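Local coordinates for protein putative secreted glycosylhydrolase (Parabacteroides distasonis ATCC 8503, PDB 3IMM) that is probably a secreted hydrolase of the 3-keto-disaccharide hydrolase family, acting on carbohydrate, and holds a sodium ion in the crystal, at residues F49-D54 with M125-A130; G102-H107 with T144-S149; P9-N14 with E38-K43. All blocks are in the same frame, centred on the assembly; numbering follows the deposited sequence.

Contact 1. Residues F49-D54 with M125-A130; sequences FELDLD and MRIKCA
Phe49, Leu51 and Leu53 face Cys129, Ile127 and Met125 as the hydrogen-bonded pairs of two antiparallel strands. In each pair both residues donate N-H to the other's C=O, six bonds in all. The strand directions differ by 166°, and the axes come within 4.6 Å. The shortest of the six bonds, 2.7 Å, runs from Ile127 N to Leu51 O. Between these pairs lie the non-hydrogen-bonded pairs Glu50-Lys128 and Asp52-Arg126. Here CA-H groups approach carbonyls, as where Glu50 CA lies 3.2 Å from Ile127 O.

Side chains alternate between two faces. On the charged face Arg126 grips Asp52 side-on with two nitrogens. NE of Arg126 meets Asp52 OD1 at 2.6 Å, almost straight and on the syn lone pair. NH2 of Arg126 reaches Asp52 OD2 at 3.2 Å, from out of the carboxylate plane. The two flat groups are nearly coplanar, 27° apart. Glu50 runs alongside Arg126 and Lys128. Its OE1 touches Lys128 CE at 3.1 Å but forms no salt bridge to either charged group. Its OE2 is paired with Arg199 on strand 191-200.

The other face is apolar. Phe49 has CG between its backbone N and carbonyl carbon (chi1 66°), which brings the ring over to Cys129. Cys129 CB sits over one ring face, 3.8 Å from the centroid of Phe49, in a CH-pi contact; SG lies obliquely beside the ring. Leu51 CD2 meets Ile127 CD1 at 4.2 Å, and Leu53 CD2 also reaches that methyl. Val65 and Tyr68 of strand 62-69 pack against this apolar side. Adjacent central antiparallel strands with an apolar face turned to a second sheet are characteristic of a concanavalin-like beta sandwich.

Contact 2. Residues G102-H107 with T144-S149; sequences GAIYGH and TEMDMS
Thr144 and Gly102 make the one hydrogen bond across this contact. Thr144 OG1 donates to Gly102 O over 2.6 Å, a short bond. The hydroxyl approaches from above the carbonyl plane, 50° out of it. The Thr144 hydroxyl lies beside its own backbone N (chi1 -53°), which leaves CG2 pointing to Ile104.

The apolar contacts centre on Ile104 and Met146, the latter present as selenomethionine. Ile104 crosses both partners obliquely. Its CG1 meets Thr144 CG2 at 3.7 Å. Its CG2 meets the Met146 methyl CE, also at 3.7 Å, and lies close to SE. The Met146 chain is extended and then bent at its last torsion (chi3 -87°), and CE rests against both Ile104 CG2 and His107 CB. The His107 CB to Met146 CE distance is 3.6 Å.

Bonds within each segment hold the local shape. His107 ND1 donates to Tyr105 O at 2.8 Å, with the oxygen near the ring plane; this helps to fix the rotation of the imidazole. Asp147 OD1 accepts from Ser149 N at 3.0 Å, forming an Asx turn where the strand ends. Ser149 OG reaches the same oxygen from the same face.

Phe171 stacks on the His107 ring, and Trp151 meets both His107 and Met146. Strand 141-147 is an outer strand of the six-stranded sheet, bonded to strand 133-138. The loop 102-107 bonds to strand 80-85, an outer strand of the five-stranded sheet, at the sodium ligands Glu81 and Gln83. The contact therefore joins the margins of the two sheets.

Contact 3. Residues P9-N14 with E38-K43; sequences PLFGKN and ESIWTK
Phe11 pushes its ring between Leu10 and strand 40-42. At CB the side chain turns CG to lie beside its own backbone N (chi1 -61°), which carries the ring across to the strand. CE1 of Phe11 meets both Thr42 CG2 and Thr42 N, each at 3.7 Å, with the nitrogen at the ring edge. At the tip, CZ of Phe11 touches Ile40 CG1 at 4.0 Å. CE2 of Phe11 lies 4.1 Å from Ile40 CD1.

Ile40 comes from the opposite direction and lays CG1 over one ring face. This is a CH-pi contact, 4.2 Å from CG1 to the Phe11 centroid. Leu10 CD2 lies over the other face, offset toward the rim. A serine at Phe11 would probably leave Ile40 and Leu10 without the ring between them and open a gap beside Thr42.

Leu10 and Thr42 cross at about a right angle. Leu10 CD1 and Thr42 CG2 are tight, at 3.4 Å. Thr42 OG1 is engaged elsewhere, with Asp44 O and Ile180 N.

A type I turn from Pro9 to Gly12 presents Leu10 and Phe11 side by side. It begins at the end of strand 8-9 of one sheet, whereas strand 40-42 belongs to the other. Apolar side chains meeting between two facing sheets in this way are typical of a beta sandwich near its margin.

In the fold
Along the chain, contact 3 closes before contacts 1 and 2 open, and the segments of those two alternate. Contact 1 lies in the middle of the six-stranded sheet. Contacts 2 and 3 lie about 24 Å apart between centres, on opposite sides of the chain's centre. Contact 1 is about 14 Å from contact 2 and 15 Å from contact 3. It touches both: Met125 packs on Gly102, and Leu51 on Leu10. Contact 1 thus builds one sheet, while the others join it to the five-stranded sheet near its two margins. The sodium ligands Asn62, Ser63, Glu81 and Gln83 belong to that second sheet.

Contact 1. Residues F49-D54 with M125-A130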
ATOM      1  N   PHE A  49      -6.393  -8.129 -10.179  1.00 29.46           N
ATOM      2  CA  PHE A  49      -7.366  -7.850  -9.170  1.00 27.86           C
ATOM      3  C   PHE A  49      -7.513  -6.344  -8.928  1.00 26.65           C
ATOM      4  O   PHE A  49      -6.705  -5.563  -9.369  1.00 27.65           O
ATOM      5  CB  PHE A  49      -6.951  -8.561  -7.880  1.00 28.00           C
ATOM      6  CG  PHE A  49      -5.698  -8.045  -7.261  1.00 28.30           C
ATOM      7  CD1 PHE A  49      -5.714  -6.912  -6.439  1.00 29.52           C
ATOM      8  CD2 PHE A  49      -4.495  -8.715  -7.446  1.00 29.54           C
ATOM      9  CE1 PHE A  49      -4.534  -6.449  -5.834  1.00 26.71           C
ATOM     10  CE2 PHE A  49      -3.322  -8.244  -6.870  1.00 27.89           C
ATOM     11  CZ  PHE A  49      -3.342  -7.117  -6.062  1.00 24.66           C
ATOM     12  N   GLU A  50      -8.612  -5.980  -8.279  1.00 30.01           N
ATOM     13  CA  GLU A  50      -8.762  -4.686  -7.676  1.00 27.72           C
ATOM     14  C   GLU A  50      -9.038  -4.837  -6.187  1.00 28.79           C
ATOM     15  O   GLU A  50      -9.891  -5.680  -5.747  1.00 27.17           O
ATOM     16  CB  GLU A  50      -9.823  -3.829  -8.372  1.00 30.90           C
ATOM     17  CG  GLU A  50     -11.151  -4.400  -8.505  1.00 30.83           C
ATOM     18  CD  GLU A  50     -12.061  -3.540  -9.379  1.00 33.07           C
ATOM     19  OE1 GLU A  50     -11.714  -2.390  -9.681  1.00 37.71           O
ATOM     20  OE2 GLU A  50     -13.116  -4.030  -9.772  1.00 35.56           O
ATOM     21  N   LEU A  51      -8.278  -4.051  -5.420  1.00 27.07           N
ATOM     22  CA  LEU A  51      -8.315  -4.061  -3.976  1.00 28.74           C
ATOM     23  C   LEU A  51      -8.923  -2.729  -3.557  1.00 29.03           C
ATOM     24  O   LEU A  51      -8.487  -1.681  -4.008  1.00 28.79           O
ATOM     25  CB  LEU A  51      -6.886  -4.255  -3.444  1.00 30.83           C
ATOM     26  CG  LEU A  51      -6.592  -4.156  -1.941  1.00 34.90           C
ATOM     27  CD1 LEU A  51      -7.202  -5.339  -1.194  1.00 29.34           C
ATOM     28  CD2 LEU A  51      -5.082  -4.066  -1.676  1.00 25.05           C
ATOM     29  N   ASP A  52      -9.957  -2.794  -2.722  1.00 28.66           N
ATOM     30  CA  ASP A  52     -10.592  -1.632  -2.094  1.00 30.60           C
ATOM     31  C   ASP A  52     -10.335  -1.673  -0.602  1.00 32.81           C
ATOM     32  O   ASP A  52     -10.361  -2.760   0.034  1.00 32.51           O
ATOM     33  CB  ASP A  52     -12.106  -1.699  -2.267  1.00 33.72           C
ATOM     34  CG  ASP A  52     -12.608  -0.848  -3.367  1.00 31.45           C
ATOM     35  OD1 ASP A  52     -11.923  -0.700  -4.368  1.00 40.10           O
ATOM     36  OD2 ASP A  52     -13.704  -0.335  -3.214  1.00 38.08           O
ATOM     37  N   LEU A  53     -10.130  -0.491  -0.032  1.00 31.24           N
ATOM     38  CA  LEU A  53      -9.997  -0.368   1.405  1.00 31.06           C
ATOM     39  C   LEU A  53     -10.287   1.055   1.839  1.00 29.97           C
ATOM     40  O   LEU A  53     -10.054   2.001   1.094  1.00 29.28           O
ATOM     41  CB  LEU A  53      -8.593  -0.749   1.843  1.00 31.93           C
ATOM     42  CG  LEU A  53      -7.392   0.076   1.339  1.00 36.73           C
ATOM     43  CD1 LEU A  53      -6.297   0.110   2.379  1.00 37.44           C
ATOM     44  CD2 LEU A  53      -6.839  -0.437  -0.000  1.00 37.79           C
ATOM     45  N   ASP A  54     -10.805   1.188   3.049  1.00 28.74           N
ATOM     46  CA  ASP A  54     -10.961   2.470   3.696  1.00 28.40           C
ATOM     47  C   ASP A  54      -9.772   2.555   4.601  1.00 28.05           C
ATOM     48  O   ASP A  54      -9.310   1.515   5.095  1.00 29.29           O
ATOM     49  CB  ASP A  54     -12.245   2.530   4.539  1.00 28.91           C
ATOM     50  CG  ASP A  54     -13.530   2.288   3.719  1.00 34.19           C
ATOM     51  OD1 ASP A  54     -13.484   2.358   2.478  1.00 32.36           O
ATOM     52  OD2 ASP A  54     -14.602   2.011   4.329  1.00 31.83           O
HETATM   53  N   MSE A 125      -9.627   4.042  -0.890  1.00 26.44           N
HETATM   54  CA  MSE A 125      -8.624   3.810  -1.912  1.00 29.32           C
HETATM   55  C   MSE A 125      -8.963   2.513  -2.641  1.00 27.06           C
HETATM   56  O   MSE A 125      -9.307   1.513  -2.025  1.00 29.80           O
HETATM   57  CB  MSE A 125      -7.223   3.728  -1.300  1.00 27.62           C
HETATM   58  CG  MSE A 125      -6.151   3.280  -2.263  1.00 32.81           C
HETATM   59 SE   MSE A 125      -4.397   3.193  -1.381  0.75 35.45          SE
HETATM   60  CE  MSE A 125      -4.105   5.044  -1.424  1.00 18.24           C
ATOM     61  N   ARG A 126      -8.885   2.581  -3.956  1.00 28.07           N
ATOM     62  CA  ARG A 126      -8.976   1.421  -4.851  1.00 27.42           C
ATOM     63  C   ARG A 126      -7.645   1.256  -5.619  1.00 26.55           C
ATOM     64  O   ARG A 126      -7.107   2.223  -6.188  1.00 28.19           O
ATOM     65  CB  ARG A 126     -10.130   1.592  -5.831  1.00 25.12           C
ATOM     66  CG  ARG A 126     -10.193   0.482  -6.886  1.00 27.12           C
ATOM     67  CD  ARG A 126     -11.483   0.513  -7.612  1.00 29.12           C
ATOM     68  NE  ARG A 126     -12.607   0.202  -6.722  1.00 30.28           N
ATOM     69  CZ  ARG A 126     -13.896   0.322  -7.056  1.00 32.24           C
ATOM     70  NH1 ARG A 126     -14.268   0.675  -8.275  1.00 30.55           N
ATOM     71  NH2 ARG A 126     -14.822   0.066  -6.156  1.00 34.93           N
ATOM     72  N   ILE A 127      -7.101   0.052  -5.595  1.00 27.64           N
ATOM     73  CA  ILE A 127      -5.838  -0.253  -6.278  1.00 28.00           C
ATOM     74  C   ILE A 127      -6.161  -1.324  -7.303  1.00 27.46           C
ATOM     75  O   ILE A 127      -6.615  -2.386  -6.945  1.00 28.98           O
ATOM     76  CB  ILE A 127      -4.748  -0.738  -5.318  1.00 27.95           C
ATOM     77  CG1 ILE A 127      -4.590   0.239  -4.153  1.00 29.00           C
ATOM     78  CG2 ILE A 127      -3.420  -0.893  -6.028  1.00 27.09           C
ATOM     79  CD1 ILE A 127      -3.737  -0.337  -3.015  1.00 30.52           C
ATOM     80  N   LYS A 128      -5.967  -1.012  -8.573  1.00 27.02           N
ATOM     81  CA  LYS A 128      -6.205  -1.941  -9.664  1.00 26.96           C
ATOM     82  C   LYS A 128      -4.853  -2.457 -10.119  1.00 28.30           C
ATOM     83  O   LYS A 128      -3.980  -1.683 -10.543  1.00 26.51           O
ATOM     84  CB  LYS A 128      -6.961  -1.286 -10.840  1.00 25.30           C
ATOM     85  CG  LYS A 128      -8.272  -0.595 -10.448  1.00 31.80           C
ATOM     86  CD  LYS A 128      -9.116  -0.131 -11.659  1.00 34.15           C
ATOM     87  CE  LYS A 128     -10.201  -1.116 -12.021  1.00 38.78           C
ATOM     88  NZ  LYS A 128     -10.898  -0.804 -13.293  1.00 38.56           N
ATOM     89  N   CYS A 129      -4.688  -3.775 -10.009  1.00 28.45           N
ATOM     90  CA  CYS A 129      -3.419  -4.415 -10.288  1.00 27.81           C
ATOM     91  C   CYS A 129      -3.566  -5.377 -11.460  1.00 26.97           C
ATOM     92  O   CYS A 129      -3.965  -6.521 -11.306  1.00 26.81           O
ATOM     93  CB  CYS A 129      -2.919  -5.111  -9.051  1.00 28.59           C
ATOM     94  SG  CYS A 129      -2.450  -3.976  -7.714  1.00 29.74           S
ATOM     95  N   ALA A 130      -3.233  -4.881 -12.640  1.00 28.46           N
ATOM     96  CA  ALA A 130      -3.442  -5.595 -13.882  1.00 28.20           C
ATOM     97  C   ALA A 130      -2.086  -5.896 -14.493  1.00 28.69           C
ATOM     98  O   ALA A 130      -1.581  -5.146 -15.318  1.00 26.59           O
ATOM     99  CB  ALA A 130      -4.347  -4.759 -14.849  1.00 27.98           C
TER

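Contact 2. Residues G102-H107 with T144-S149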
ATOM      1  N   GLY A 102      -0.922   7.581  -1.899  1.00 28.17           N
ATOM      2  CA  GLY A 102      -1.290   7.011  -3.190  1.00 27.83           C
ATOM      3  C   GLY A 102      -0.118   6.921  -4.158  1.00 28.30           C
ATOM      4  O   GLY A 102      -0.281   6.449  -5.252  1.00 27.88           O
ATOM      5  N   ALA A 103       1.072   7.354  -3.750  1.00 26.31           N
ATOM      6  CA  ALA A 103       2.242   7.108  -4.543  1.00 26.50           C
ATOM      7  C   ALA A 103       2.618   5.629  -4.531  1.00 26.49           C
ATOM      8  O   ALA A 103       2.213   4.874  -3.651  1.00 27.28           O
ATOM      9  CB  ALA A 103       3.393   7.929  -4.054  1.00 27.77           C
ATOM     10  N   ILE A 104       3.447   5.246  -5.499  1.00 24.87           N
ATOM     11  CA  ILE A 104       4.177   3.970  -5.446  1.00 27.09           C
ATOM     12  C   ILE A 104       5.492   4.281  -4.766  1.00 26.20           C
ATOM     13  O   ILE A 104       6.389   4.982  -5.323  1.00 27.35           O
ATOM     14  CB  ILE A 104       4.380   3.317  -6.840  1.00 29.10           C
ATOM     15  CG1 ILE A 104       3.078   3.297  -7.614  1.00 24.10           C
ATOM     16  CG2 ILE A 104       4.948   1.860  -6.710  1.00 28.00           C
ATOM     17  CD1 ILE A 104       1.997   2.470  -6.880  1.00 24.58           C
ATOM     18  N   TYR A 105       5.588   3.829  -3.520  1.00 27.57           N
ATOM     19  CA  TYR A 105       6.623   4.276  -2.629  1.00 27.47           C
ATOM     20  C   TYR A 105       7.973   4.025  -3.258  1.00 26.83           C
ATOM     21  O   TYR A 105       8.251   2.935  -3.750  1.00 29.87           O
ATOM     22  CB  TYR A 105       6.595   3.624  -1.238  1.00 28.31           C
ATOM     23  CG  TYR A 105       7.769   4.081  -0.439  1.00 28.11           C
ATOM     24  CD1 TYR A 105       7.772   5.343   0.118  1.00 30.01           C
ATOM     25  CD2 TYR A 105       8.934   3.302  -0.330  1.00 29.20           C
ATOM     26  CE1 TYR A 105       8.884   5.831   0.791  1.00 33.20           C
ATOM     27  CE2 TYR A 105      10.046   3.783   0.349  1.00 31.72           C
ATOM     28  CZ  TYR A 105       9.996   5.042   0.925  1.00 31.98           C
ATOM     29  OH  TYR A 105      11.051   5.551   1.608  1.00 37.00           O
ATOM     30  N   GLY A 106       8.805   5.044  -3.214  1.00 26.36           N
ATOM     31  CA  GLY A 106      10.171   4.961  -3.772  1.00 27.85           C
ATOM     32  C   GLY A 106      10.322   4.973  -5.276  1.00 28.28           C
ATOM     33  O   GLY A 106      11.478   4.986  -5.792  1.00 29.23           O
ATOM     34  N   HIS A 107       9.187   5.049  -5.991  1.00 27.84           N
ATOM     35  CA  HIS A 107       9.151   4.801  -7.439  1.00 27.40           C
ATOM     36  C   HIS A 107       8.395   5.820  -8.294  1.00 28.20           C
ATOM     37  O   HIS A 107       8.839   6.158  -9.411  1.00 24.52           O
ATOM     38  CB  HIS A 107       8.634   3.379  -7.704  1.00 27.46           C
ATOM     39  CG  HIS A 107       9.579   2.321  -7.225  1.00 25.86           C
ATOM     40  ND1 HIS A 107       9.612   1.882  -5.916  1.00 25.12           N
ATOM     41  CD2 HIS A 107      10.570   1.662  -7.872  1.00 23.93           C
ATOM     42  CE1 HIS A 107      10.567   0.979  -5.791  1.00 23.54           C
ATOM     43  NE2 HIS A 107      11.167   0.832  -6.962  1.00 25.10           N
ATOM     44  N   THR A 144      -2.509   7.902  -9.416  1.00 27.52           N
ATOM     45  CA  THR A 144      -1.259   7.228  -9.756  1.00 26.81           C
ATOM     46  C   THR A 144      -1.542   6.151 -10.758  1.00 26.68           C
ATOM     47  O   THR A 144      -2.506   5.396 -10.618  1.00 24.11           O
ATOM     48  CB  THR A 144      -0.587   6.635  -8.476  1.00 23.98           C
ATOM     49  OG1 THR A 144      -0.476   7.683  -7.508  1.00 27.37           O
ATOM     50  CG2 THR A 144       0.794   6.012  -8.763  1.00 24.30           C
ATOM     51  N   GLU A 145      -0.695   6.094 -11.777  1.00 26.59           N
ATOM     52  CA  GLU A 145      -0.782   5.081 -12.842  1.00 27.76           C
ATOM     53  C   GLU A 145       0.629   4.690 -13.213  1.00 29.72           C
ATOM     54  O   GLU A 145       1.359   5.474 -13.822  1.00 29.96           O
ATOM     55  CB  GLU A 145      -1.464   5.626 -14.091  1.00 29.52           C
ATOM     56  CG  GLU A 145      -2.893   5.279 -14.178  1.00 33.29           C
ATOM     57  CD  GLU A 145      -3.522   5.723 -15.454  1.00 35.69           C
ATOM     58  OE1 GLU A 145      -3.658   6.934 -15.649  1.00 35.95           O
ATOM     59  OE2 GLU A 145      -3.861   4.849 -16.260  1.00 41.04           O
HETATM   60  N   MSE A 146       1.004   3.477 -12.852  1.00 28.00           N
HETATM   61  CA  MSE A 146       2.331   2.983 -13.092  1.00 27.26           C
HETATM   62  C   MSE A 146       2.266   1.912 -14.150  1.00 27.51           C
HETATM   63  O   MSE A 146       1.488   0.970 -14.037  1.00 26.38           O
HETATM   64  CB  MSE A 146       2.884   2.324 -11.827  1.00 26.67           C
HETATM   65  CG  MSE A 146       4.192   1.580 -12.089  1.00 29.08           C
HETATM   66 SE   MSE A 146       5.145   1.100 -10.470  0.75 33.04          SE
HETATM   67  CE  MSE A 146       6.136   2.635 -10.159  1.00 33.42           C
ATOM     68  N   ASP A 147       3.142   2.016 -15.134  1.00 25.64           N
ATOM     69  CA  ASP A 147       3.519   0.853 -15.980  1.00 28.16           C
ATOM     70  C   ASP A 147       4.923   0.395 -15.584  1.00 26.14           C
ATOM     71  O   ASP A 147       5.899   0.963 -16.014  1.00 26.66           O
ATOM     72  CB  ASP A 147       3.470   1.220 -17.472  1.00 26.69           C
ATOM     73  CG  ASP A 147       3.830   0.036 -18.402  1.00 30.66           C
ATOM     74  OD1 ASP A 147       4.397  -0.999 -17.971  1.00 27.64           O
ATOM     75  OD2 ASP A 147       3.598   0.199 -19.607  1.00 35.04           O
HETATM   76  N   MSE A 148       4.990  -0.704 -14.843  1.00 26.29           N
HETATM   77  CA  MSE A 148       6.226  -1.263 -14.293  1.00 27.16           C
HETATM   78  C   MSE A 148       7.300  -1.575 -15.323  1.00 28.79           C
HETATM   79  O   MSE A 148       8.483  -1.654 -14.967  1.00 30.22           O
HETATM   80  CB  MSE A 148       5.919  -2.532 -13.455  1.00 29.50           C
HETATM   81  CG  MSE A 148       5.013  -2.269 -12.299  1.00 26.31           C
HETATM   82 SE   MSE A 148       4.410  -3.835 -11.425  0.75 27.91          SE
HETATM   83  CE  MSE A 148       6.086  -4.430 -10.623  1.00 28.51           C
ATOM     84  N   SER A 149       6.912  -1.720 -16.591  1.00 28.79           N
ATOM     85  CA  SER A 149       7.871  -2.033 -17.656  1.00 28.03           C
ATOM     86  C   SER A 149       8.826  -0.884 -17.897  1.00 27.18           C
ATOM     87  O   SER A 149       9.909  -1.126 -18.384  1.00 27.27           O
ATOM     88  CB  SER A 149       7.188  -2.455 -18.967  1.00 28.29           C
ATOM     89  OG  SER A 149       6.435  -1.414 -19.496  1.00 28.02           O
TER

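Contact 3. Residues P9-N14 with E38-K43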
ATOM      1  N   PRO A   9     -14.193 -10.089   1.354  1.00 31.43           N
ATOM      2  CA  PRO A   9     -13.283  -9.560   2.337  1.00 31.31           C
ATOM      3  C   PRO A   9     -11.872 -10.154   2.132  1.00 30.76           C
ATOM      4  O   PRO A   9     -11.714 -11.370   1.982  1.00 27.96           O
ATOM      5  CB  PRO A   9     -13.910 -10.005   3.656  1.00 32.43           C
ATOM      6  CG  PRO A   9     -14.836 -11.065   3.318  1.00 33.60           C
ATOM      7  CD  PRO A   9     -15.352 -10.752   2.001  1.00 30.31           C
ATOM      8  N   LEU A  10     -10.867  -9.302   2.087  1.00 29.72           N
ATOM      9  CA  LEU A  10      -9.526  -9.759   1.747  1.00 31.30           C
ATOM     10  C   LEU A  10      -9.038 -10.816   2.739  1.00 31.42           C
ATOM     11  O   LEU A  10      -8.328 -11.734   2.360  1.00 33.78           O
ATOM     12  CB  LEU A  10      -8.558  -8.563   1.734  1.00 30.13           C
ATOM     13  CG  LEU A  10      -7.094  -8.850   1.437  1.00 29.31           C
ATOM     14  CD1 LEU A  10      -6.897  -9.415  -0.019  1.00 26.96           C
ATOM     15  CD2 LEU A  10      -6.226  -7.570   1.710  1.00 28.27           C
ATOM     16  N   PHE A  11      -9.379 -10.661   4.011  1.00 32.34           N
ATOM     17  CA  PHE A  11      -8.844 -11.540   5.030  1.00 32.45           C
ATOM     18  C   PHE A  11      -9.931 -12.449   5.561  1.00 31.52           C
ATOM     19  O   PHE A  11      -9.744 -13.073   6.599  1.00 33.12           O
ATOM     20  CB  PHE A  11      -8.167 -10.762   6.188  1.00 31.36           C
ATOM     21  CG  PHE A  11      -6.995  -9.916   5.772  1.00 33.86           C
ATOM     22  CD1 PHE A  11      -5.961 -10.441   4.988  1.00 29.32           C
ATOM     23  CD2 PHE A  11      -6.906  -8.588   6.185  1.00 30.80           C
ATOM     24  CE1 PHE A  11      -4.886  -9.656   4.609  1.00 32.14           C
ATOM     25  CE2 PHE A  11      -5.800  -7.812   5.851  1.00 29.76           C
ATOM     26  CZ  PHE A  11      -4.791  -8.339   5.049  1.00 32.14           C
ATOM     27  N   GLY A  12     -11.038 -12.556   4.831  1.00 29.75           N
ATOM     28  CA  GLY A  12     -12.203 -13.280   5.284  1.00 31.17           C
ATOM     29  C   GLY A  12     -12.810 -12.649   6.507  1.00 33.16           C
ATOM     30  O   GLY A  12     -12.525 -11.514   6.814  1.00 35.78           O
ATOM     31  N   LYS A  13     -13.623 -13.410   7.234  1.00 34.39           N
ATOM     32  CA  LYS A  13     -14.167 -12.959   8.518  1.00 34.61           C
ATOM     33  C   LYS A  13     -13.228 -13.356   9.630  1.00 34.58           C
ATOM     34  O   LYS A  13     -12.618 -14.429   9.601  1.00 31.22           O
ATOM     35  CB  LYS A  13     -15.511 -13.596   8.775  1.00 38.62           C
ATOM     36  CG  LYS A  13     -16.511 -13.455   7.646  1.00 41.71           C
ATOM     37  CD  LYS A  13     -17.663 -14.469   7.840  1.00 49.28           C
ATOM     38  CE  LYS A  13     -18.918 -13.800   8.338  1.00 50.88           C
ATOM     39  NZ  LYS A  13     -19.438 -12.836   7.293  1.00 53.22           N
ATOM     40  N   ASN A  14     -13.104 -12.468  10.608  1.00 36.05           N
ATOM     41  CA  ASN A  14     -12.259 -12.697  11.785  1.00 36.71           C
ATOM     42  C   ASN A  14     -10.801 -13.022  11.438  1.00 34.83           C
ATOM     43  O   ASN A  14     -10.134 -13.792  12.146  1.00 33.41           O
ATOM     44  CB  ASN A  14     -12.878 -13.802  12.649  1.00 38.56           C
ATOM     45  CG  ASN A  14     -14.335 -13.554  12.911  1.00 40.32           C
ATOM     46  OD1 ASN A  14     -14.734 -12.420  13.198  1.00 45.84           O
ATOM     47  ND2 ASN A  14     -15.150 -14.585  12.741  1.00 38.04           N
ATOM     48  N   GLU A  38       5.031  -5.698  12.922  1.00 34.70           N
ATOM     49  CA  GLU A  38       4.897  -6.767  11.936  1.00 34.83           C
ATOM     50  C   GLU A  38       3.683  -6.600  11.028  1.00 34.04           C
ATOM     51  O   GLU A  38       2.663  -6.040  11.435  1.00 34.05           O
ATOM     52  CB  GLU A  38       4.851  -8.111  12.639  1.00 37.29           C
ATOM     53  CG  GLU A  38       4.932  -9.323  11.726  1.00 41.14           C
ATOM     54  CD  GLU A  38       4.960 -10.628  12.525  1.00 43.57           C
ATOM     55  OE1 GLU A  38       3.898 -11.120  13.005  1.00 37.72           O
ATOM     56  OE2 GLU A  38       6.083 -11.149  12.682  1.00 50.32           O
ATOM     57  N   SER A  39       3.823  -7.086   9.793  1.00 32.87           N
ATOM     58  CA  SER A  39       2.809  -7.004   8.761  1.00 31.45           C
ATOM     59  C   SER A  39       1.712  -8.069   8.893  1.00 30.69           C
ATOM     60  O   SER A  39       1.843  -9.050   9.652  1.00 31.86           O
ATOM     61  CB  SER A  39       3.487  -7.110   7.379  1.00 32.23           C
ATOM     62  OG  SER A  39       4.425  -6.057   7.146  1.00 35.41           O
ATOM     63  N   ILE A  40       0.635  -7.886   8.137  1.00 27.57           N
ATOM     64  CA  ILE A  40      -0.446  -8.888   8.017  1.00 26.68           C
ATOM     65  C   ILE A  40      -0.547  -9.254   6.535  1.00 28.03           C
ATOM     66  O   ILE A  40      -0.483  -8.366   5.670  1.00 29.81           O
ATOM     67  CB  ILE A  40      -1.829  -8.355   8.567  1.00 27.96           C
ATOM     68  CG1 ILE A  40      -2.943  -9.403   8.407  1.00 24.46           C
ATOM     69  CG2 ILE A  40      -2.253  -6.975   7.930  1.00 23.23           C
ATOM     70  CD1 ILE A  40      -4.079  -9.229   9.337  1.00 25.98           C
ATOM     71  N   TRP A  41      -0.667 -10.551   6.231  1.00 27.82           N
ATOM     72  CA  TRP A  41      -0.633 -10.993   4.854  1.00 27.64           C
ATOM     73  C   TRP A  41      -1.816 -11.836   4.542  1.00 29.67           C
ATOM     74  O   TRP A  41      -2.374 -12.497   5.424  1.00 29.57           O
ATOM     75  CB  TRP A  41       0.633 -11.806   4.538  1.00 29.09           C
ATOM     76  CG  TRP A  41       1.912 -11.067   4.831  1.00 27.86           C
ATOM     77  CD1 TRP A  41       2.690 -11.204   5.930  1.00 29.75           C
ATOM     78  CD2 TRP A  41       2.536 -10.073   4.012  1.00 29.15           C
ATOM     79  NE1 TRP A  41       3.761 -10.342   5.861  1.00 28.25           N
ATOM     80  CE2 TRP A  41       3.689  -9.640   4.691  1.00 30.76           C
ATOM     81  CE3 TRP A  41       2.252  -9.540   2.753  1.00 26.95           C
ATOM     82  CZ2 TRP A  41       4.551  -8.678   4.163  1.00 29.91           C
ATOM     83  CZ3 TRP A  41       3.084  -8.589   2.235  1.00 28.31           C
ATOM     84  CH2 TRP A  41       4.224  -8.154   2.949  1.00 29.07           C
ATOM     85  N   THR A  42      -2.173 -11.841   3.259  1.00 28.60           N
ATOM     86  CA  THR A  42      -3.079 -12.834   2.754  1.00 29.17           C
ATOM     87  C   THR A  42      -2.389 -14.198   2.827  1.00 29.38           C
ATOM     88  O   THR A  42      -1.160 -14.288   2.775  1.00 26.69           O
ATOM     89  CB  THR A  42      -3.528 -12.511   1.308  1.00 29.51           C
ATOM     90  OG1 THR A  42      -2.383 -12.372   0.477  1.00 27.07           O
ATOM     91  CG2 THR A  42      -4.353 -11.226   1.259  1.00 27.81           C
ATOM     92  N   LYS A  43      -3.183 -15.259   2.977  1.00 30.29           N
ATOM     93  CA  LYS A  43      -2.652 -16.607   2.957  1.00 30.51           C
ATOM     94  C   LYS A  43      -2.447 -17.077   1.507  1.00 32.28           C
ATOM     95  O   LYS A  43      -1.674 -18.014   1.249  1.00 32.86           O
ATOM     96  CB  LYS A  43      -3.608 -17.574   3.670  1.00 31.67           C
ATOM     97  CG  LYS A  43      -3.633 -17.473   5.182  1.00 30.64           C
ATOM     98  CD  LYS A  43      -4.545 -18.600   5.731  1.00 32.03           C
ATOM     99  CE  LYS A  43      -4.481 -18.681   7.228  1.00 33.65           C
ATOM    100  NZ  LYS A  43      -5.554 -19.538   7.676  1.00 32.38           N
TER